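Local coordinates for WGR domain-containing protein (Bacteroides fragilis, PDB 2RA8) that is of unknown function but joins a WGR domain to leucine-rich repeats, an architecture that probably serves in binding other macromolecules, at residues V132-W146 / P166-K180. Sequence-based numbering, arbitrary orientation.
Sequences VENKEKFAHFEGLFW and PVLDAMPLLNNLKIK
Leu144 and Trp146 pair with Leu177 and Ile179 in a parallel beta-alpha-beta unit of the leucine-rich-repeat domain, the axes of strands 143-146 and 176-180 only 4° from parallel. Backbone bonds alternate across the seam: Leu144 N gives to Asn176 O at 2.9 Å, and Trp146 N to Lys178 O at 2.7 Å, while Leu144 O and Trp146 O accept from Lys178 N and Lys180 N. At the entry to the strands, Glu142 O takes two donors, Asn175 N in a nearly straight bond (178° at the hydrogen) but tilted from the carbonyl plane, and Asn176 N in that plane.

The buried face packs against helix 165-169 and the turn that follows it, Met171 to Leu174. Leu144 CB lies 3.8 Å from Leu174 CD1, and its CD2 branch reaches the CE methyl of selenomethionine Met171, the two side chains crossing at about a right angle. Trp146 CZ3 meets Val167 CG1 at 4.1 Å; Ile127 and Ile131 of helix 125-132 also touch this indole.

The solvent side is held differently. The exposed Lys135 lays CG against Ala170 CB at 3.6 Å and sends NZ to Asp169 O in a weak bond of 3.2 Å. On the other sheet face, partly exposed Phe145 and Lys178 meet: the lysine, with CG opposite the backbone N (chi1 -177°) and extended beyond, runs over one ring face, CD 3.9 Å from the Phe145 centroid in a CH-pi contact and NZ 4.4 Å from that centroid in a cation-pi contact.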
loop_
_atom_site.group_PDB
_atom_site.type_symbol
_atom_site.label_atom_id
_atom_site.label_comp_id
_atom_site.label_asym_id
_atom_site.label_seq_id
_atom_site.Cartn_x
_atom_site.Cartn_y
_atom_site.Cartn_z
ATOM N N VAL A 132 -13.846 -27.438 11.709
ATOM C CA VAL A 132 -15.069 -28.162 12.032
ATOM C C VAL A 132 -14.803 -29.340 12.943
ATOM O O VAL A 132 -15.619 -29.655 13.816
ATOM C CB VAL A 132 -15.781 -28.645 10.731
ATOM C CG1 VAL A 132 -16.972 -29.551 11.064
ATOM C CG2 VAL A 132 -16.259 -27.445 9.940
ATOM N N GLU A 133 -13.653 -29.987 12.760
ATOM C CA GLU A 133 -13.291 -31.154 13.561
ATOM C C GLU A 133 -12.699 -30.791 14.894
ATOM O O GLU A 133 -12.442 -31.664 15.723
ATOM C CB GLU A 133 -12.306 -32.048 12.797
ATOM C CG GLU A 133 -12.892 -32.717 11.544
ATOM C CD GLU A 133 -11.821 -33.401 10.692
ATOM O OE1 GLU A 133 -11.106 -34.281 11.224
ATOM O OE2 GLU A 133 -11.689 -33.062 9.494
ATOM N N ASN A 134 -12.480 -29.499 15.112
ATOM C CA ASN A 134 -11.919 -29.011 16.372
ATOM C C ASN A 134 -12.679 -27.798 16.845
ATOM O O ASN A 134 -12.086 -26.807 17.277
ATOM C CB ASN A 134 -10.437 -28.657 16.192
ATOM C CG ASN A 134 -9.581 -29.870 15.899
ATOM O OD1 ASN A 134 -9.320 -30.690 16.781
ATOM N ND2 ASN A 134 -9.146 -29.999 14.650
ATOM N N LYS A 135 -14.007 -27.872 16.771
ATOM C CA LYS A 135 -14.858 -26.766 17.186
ATOM C C LYS A 135 -14.511 -26.211 18.557
ATOM O O LYS A 135 -14.538 -24.995 18.763
ATOM C CB LYS A 135 -16.343 -27.186 17.165
ATOM C CG LYS A 135 -17.308 -26.050 17.532
ATOM C CD LYS A 135 -18.776 -26.466 17.431
ATOM C CE LYS A 135 -19.700 -25.305 17.802
ATOM N NZ LYS A 135 -21.145 -25.605 17.585
ATOM N N GLU A 136 -14.168 -27.088 19.500
ATOM C CA GLU A 136 -13.845 -26.644 20.857
ATOM C C GLU A 136 -12.721 -25.631 20.925
ATOM O O GLU A 136 -12.745 -24.743 21.772
ATOM C CB GLU A 136 -13.505 -27.842 21.772
ATOM C CG GLU A 136 -12.110 -28.425 21.583
ATOM C CD GLU A 136 -11.981 -29.266 20.327
ATOM O OE1 GLU A 136 -10.835 -29.593 19.950
ATOM O OE2 GLU A 136 -13.026 -29.607 19.725
ATOM N N LYS A 137 -11.733 -25.745 20.042
ATOM C CA LYS A 137 -10.608 -24.809 20.047
ATOM C C LYS A 137 -10.890 -23.480 19.386
ATOM O O LYS A 137 -10.142 -22.524 19.586
ATOM C CB LYS A 137 -9.388 -25.408 19.350
ATOM C CG LYS A 137 -8.747 -26.580 20.058
ATOM C CD LYS A 137 -7.378 -26.879 19.450
ATOM C CE LYS A 137 -6.727 -28.075 20.138
ATOM N NZ LYS A 137 -5.397 -28.405 19.556
ATOM N N PHE A 138 -11.956 -23.405 18.595
ATOM C CA PHE A 138 -12.296 -22.169 17.891
ATOM C C PHE A 138 -13.635 -21.622 18.314
ATOM O O PHE A 138 -14.080 -20.579 17.827
ATOM C CB PHE A 138 -12.318 -22.398 16.365
ATOM C CG PHE A 138 -11.016 -22.900 15.795
ATOM C CD1 PHE A 138 -10.704 -24.257 15.815
ATOM C CD2 PHE A 138 -10.101 -22.012 15.243
ATOM C CE1 PHE A 138 -9.496 -24.718 15.291
ATOM C CE2 PHE A 138 -8.891 -22.463 14.716
ATOM C CZ PHE A 138 -8.589 -23.819 14.743
ATOM N N ALA A 139 -14.292 -22.320 19.232
ATOM C CA ALA A 139 -15.601 -21.890 19.697
ATOM C C ALA A 139 -15.584 -20.524 20.335
ATOM O O ALA A 139 -16.627 -19.869 20.421
ATOM C CB ALA A 139 -16.162 -22.920 20.680
ATOM N N HIS A 140 -14.409 -20.074 20.772
ATOM C CA HIS A 140 -14.292 -18.778 21.439
ATOM C C HIS A 140 -14.107 -17.534 20.580
ATOM O O HIS A 140 -14.338 -16.417 21.042
ATOM C CB HIS A 140 -13.150 -18.819 22.475
ATOM C CG HIS A 140 -11.773 -18.810 21.879
ATOM N ND1 HIS A 140 -11.181 -19.935 21.342
ATOM C CD2 HIS A 140 -10.863 -17.814 21.761
ATOM C CE1 HIS A 140 -9.963 -19.631 20.924
ATOM N NE2 HIS A 140 -9.744 -18.349 21.167
ATOM N N PHE A 141 -13.691 -17.705 19.333
ATOM C CA PHE A 141 -13.448 -16.554 18.469
ATOM C C PHE A 141 -14.622 -15.623 18.206
ATOM O O PHE A 141 -15.765 -16.054 18.025
ATOM C CB PHE A 141 -12.844 -17.033 17.150
ATOM C CG PHE A 141 -11.408 -17.417 17.267
ATOM C CD1 PHE A 141 -10.424 -16.443 17.336
ATOM C CD2 PHE A 141 -11.033 -18.750 17.332
ATOM C CE1 PHE A 141 -9.092 -16.790 17.465
ATOM C CE2 PHE A 141 -9.695 -19.103 17.463
ATOM C CZ PHE A 141 -8.730 -18.123 17.530
ATOM N N GLU A 142 -14.327 -14.325 18.197
ATOM C CA GLU A 142 -15.334 -13.301 17.971
ATOM C C GLU A 142 -15.163 -12.633 16.631
ATOM O O GLU A 142 -16.049 -11.921 16.166
ATOM C CB GLU A 142 -15.258 -12.247 19.080
ATOM C CG GLU A 142 -15.286 -12.868 20.477
ATOM C CD GLU A 142 -15.342 -11.846 21.581
ATOM O OE1 GLU A 142 -14.871 -10.709 21.358
ATOM O OE2 GLU A 142 -15.841 -12.187 22.674
ATOM N N GLY A 143 -14.013 -12.852 16.004
ATOM C CA GLY A 143 -13.770 -12.257 14.707
ATOM C C GLY A 143 -13.022 -13.211 13.802
ATOM O O GLY A 143 -12.103 -13.889 14.240
ATOM N N LEU A 144 -13.421 -13.263 12.535
ATOM C CA LEU A 144 -12.791 -14.132 11.553
ATOM C C LEU A 144 -12.598 -13.423 10.231
ATOM O O LEU A 144 -13.550 -12.903 9.649
ATOM C CB LEU A 144 -13.650 -15.384 11.317
ATOM C CG LEU A 144 -13.243 -16.282 10.132
ATOM C CD1 LEU A 144 -11.833 -16.827 10.360
ATOM C CD2 LEU A 144 -14.244 -17.421 9.974
ATOM N N PHE A 145 -11.356 -13.393 9.756
ATOM C CA PHE A 145 -11.030 -12.783 8.469
ATOM C C PHE A 145 -10.504 -13.942 7.685
ATOM O O PHE A 145 -9.360 -14.346 7.855
ATOM C CB PHE A 145 -9.942 -11.699 8.629
ATOM C CG PHE A 145 -9.530 -11.021 7.337
ATOM C CD1 PHE A 145 -10.167 -11.292 6.127
ATOM C CD2 PHE A 145 -8.485 -10.106 7.345
ATOM C CE1 PHE A 145 -9.756 -10.655 4.945
ATOM C CE2 PHE A 145 -8.070 -9.465 6.168
ATOM C CZ PHE A 145 -8.708 -9.741 4.970
ATOM N N TRP A 146 -11.362 -14.491 6.832
ATOM C CA TRP A 146 -11.051 -15.660 6.015
ATOM C C TRP A 146 -10.610 -15.314 4.605
ATOM O O TRP A 146 -11.380 -14.738 3.837
ATOM C CB TRP A 146 -12.300 -16.567 5.959
ATOM C CG TRP A 146 -12.071 -17.900 5.313
ATOM C CD1 TRP A 146 -11.975 -18.160 3.974
ATOM C CD2 TRP A 146 -11.875 -19.148 5.984
ATOM N NE1 TRP A 146 -11.732 -19.497 3.770
ATOM C CE2 TRP A 146 -11.668 -20.127 4.983
ATOM C CE3 TRP A 146 -11.856 -19.534 7.328
ATOM C CZ2 TRP A 146 -11.444 -21.475 5.293
ATOM C CZ3 TRP A 146 -11.635 -20.876 7.639
ATOM C CH2 TRP A 146 -11.434 -21.831 6.621
ATOM N N PRO A 166 -20.173 -24.650 7.671
ATOM C CA PRO A 166 -19.811 -25.476 8.829
ATOM C C PRO A 166 -18.811 -24.805 9.743
ATOM O O PRO A 166 -18.794 -25.055 10.953
ATOM C CB PRO A 166 -19.246 -26.742 8.190
ATOM C CG PRO A 166 -20.021 -26.838 6.913
ATOM C CD PRO A 166 -19.983 -25.406 6.420
ATOM N N VAL A 167 -17.965 -23.956 9.164
ATOM C CA VAL A 167 -16.959 -23.231 9.933
ATOM C C VAL A 167 -17.641 -22.180 10.768
ATOM O O VAL A 167 -17.310 -22.002 11.939
ATOM C CB VAL A 167 -15.913 -22.567 9.003
ATOM C CG1 VAL A 167 -14.995 -21.657 9.804
ATOM C CG2 VAL A 167 -15.092 -23.649 8.308
ATOM N N LEU A 168 -18.606 -21.482 10.179
ATOM C CA LEU A 168 -19.337 -20.466 10.914
ATOM C C LEU A 168 -20.151 -21.127 12.019
ATOM O O LEU A 168 -20.348 -20.539 13.083
ATOM C CB LEU A 168 -20.260 -19.676 9.971
ATOM C CG LEU A 168 -19.551 -18.947 8.807
ATOM C CD1 LEU A 168 -20.583 -18.217 7.971
ATOM C CD2 LEU A 168 -18.509 -17.963 9.338
ATOM N N ASP A 169 -20.615 -22.355 11.784
ATOM C CA ASP A 169 -21.398 -23.066 12.800
ATOM C C ASP A 169 -20.544 -23.454 13.989
ATOM O O ASP A 169 -21.049 -23.553 15.105
ATOM C CB ASP A 169 -22.050 -24.335 12.221
ATOM C CG ASP A 169 -23.111 -24.027 11.164
ATOM O OD1 ASP A 169 -23.560 -22.863 11.071
ATOM O OD2 ASP A 169 -23.502 -24.964 10.433
ATOM N N ALA A 170 -19.253 -23.681 13.751
ATOM C CA ALA A 170 -18.304 -24.043 14.811
ATOM C C ALA A 170 -17.818 -22.822 15.610
ATOM O O ALA A 170 -17.102 -22.959 16.602
ATOM C CB ALA A 170 -17.095 -24.787 14.203
HETATM N N MSE A 171 -18.214 -21.625 15.186
HETATM C CA MSE A 171 -17.823 -20.402 15.877
HETATM C C MSE A 171 -19.057 -19.616 16.200
HETATM O O MSE A 171 -19.337 -18.591 15.589
HETATM C CB MSE A 171 -16.890 -19.577 14.983
HETATM C CG MSE A 171 -15.612 -20.315 14.673
HETATM SE SE MSE A 171 -14.287 -19.167 13.779
HETATM C CE MSE A 171 -13.446 -20.484 12.674
ATOM N N PRO A 172 -19.830 -20.083 17.188
ATOM C CA PRO A 172 -21.064 -19.389 17.564
ATOM C C PRO A 172 -20.915 -18.023 18.195
ATOM O O PRO A 172 -21.888 -17.277 18.288
ATOM C CB PRO A 172 -21.758 -20.395 18.485
ATOM C CG PRO A 172 -20.602 -21.104 19.150
ATOM C CD PRO A 172 -19.618 -21.297 18.002
ATOM N N LEU A 173 -19.702 -17.680 18.623
ATOM C CA LEU A 173 -19.458 -16.383 19.256
ATOM C C LEU A 173 -18.975 -15.308 18.300
ATOM O O LEU A 173 -18.783 -14.157 18.699
ATOM C CB LEU A 173 -18.459 -16.544 20.416
ATOM C CG LEU A 173 -19.000 -16.613 21.863
ATOM C CD1 LEU A 173 -20.324 -17.353 21.924
ATOM C CD2 LEU A 173 -17.953 -17.283 22.760
ATOM N N LEU A 174 -18.796 -15.666 17.032
ATOM C CA LEU A 174 -18.348 -14.705 16.019
ATOM C C LEU A 174 -19.321 -13.569 15.843
ATOM O O LEU A 174 -20.531 -13.795 15.747
ATOM C CB LEU A 174 -18.195 -15.375 14.654
ATOM C CG LEU A 174 -16.926 -16.152 14.326
ATOM C CD1 LEU A 174 -16.970 -16.566 12.859
ATOM C CD2 LEU A 174 -15.703 -15.285 14.601
ATOM N N ASN A 175 -18.812 -12.340 15.808
ATOM C CA ASN A 175 -19.670 -11.185 15.582
ATOM C C ASN A 175 -19.154 -10.337 14.442
ATOM O O ASN A 175 -19.864 -9.470 13.945
ATOM C CB ASN A 175 -19.826 -10.321 16.851
ATOM C CG ASN A 175 -18.510 -9.760 17.360
ATOM O OD1 ASN A 175 -17.732 -9.170 16.608
ATOM N ND2 ASN A 175 -18.263 -9.927 18.657
ATOM N N ASN A 176 -17.927 -10.611 14.000
ATOM C CA ASN A 176 -17.300 -9.867 12.901
ATOM C C ASN A 176 -16.749 -10.846 11.875
ATOM O O ASN A 176 -15.784 -11.558 12.139
ATOM C CB ASN A 176 -16.180 -8.986 13.464
ATOM C CG ASN A 176 -15.567 -8.067 12.423
ATOM O OD1 ASN A 176 -14.765 -7.195 12.752
ATOM N ND2 ASN A 176 -15.934 -8.260 11.165
ATOM N N LEU A 177 -17.362 -10.885 10.695
ATOM C CA LEU A 177 -16.958 -11.814 9.640
ATOM C C LEU A 177 -16.524 -11.075 8.405
ATOM O O LEU A 177 -17.252 -10.229 7.879
ATOM C CB LEU A 177 -18.126 -12.723 9.262
ATOM C CG LEU A 177 -17.945 -14.193 8.890
ATOM C CD1 LEU A 177 -19.148 -14.578 8.067
ATOM C CD2 LEU A 177 -16.675 -14.464 8.118
ATOM N N LYS A 178 -15.335 -11.414 7.930
ATOM C CA LYS A 178 -14.769 -10.791 6.749
ATOM C C LYS A 178 -14.192 -11.908 5.920
ATOM O O LYS A 178 -13.417 -12.726 6.425
ATOM C CB LYS A 178 -13.676 -9.820 7.174
ATOM C CG LYS A 178 -13.028 -9.016 6.069
ATOM C CD LYS A 178 -12.104 -7.994 6.717
ATOM C CE LYS A 178 -11.334 -7.179 5.709
ATOM N NZ LYS A 178 -10.486 -6.200 6.449
ATOM N N ILE A 179 -14.588 -11.952 4.650
ATOM C CA ILE A 179 -14.146 -12.981 3.714
ATOM C C ILE A 179 -13.663 -12.337 2.420
ATOM O O ILE A 179 -14.317 -11.447 1.875
ATOM C CB ILE A 179 -15.306 -13.936 3.361
ATOM C CG1 ILE A 179 -15.937 -14.523 4.640
ATOM C CG2 ILE A 179 -14.803 -15.060 2.469
ATOM C CD1 ILE A 179 -17.300 -15.164 4.371
ATOM N N LYS A 180 -12.522 -12.797 1.920
ATOM C CA LYS A 180 -11.956 -12.272 0.681
ATOM C C LYS A 180 -11.783 -13.436 -0.261
ATOM O O LYS A 180 -11.149 -14.420 0.099
ATOM C CB LYS A 180 -10.599 -11.607 0.954
ATOM C CG LYS A 180 -9.897 -11.067 -0.287
ATOM C CD LYS A 180 -8.618 -10.325 0.107
ATOM C CE LYS A 180 -7.850 -9.875 -1.130
ATOM N NZ LYS A 180 -6.701 -8.998 -0.788
#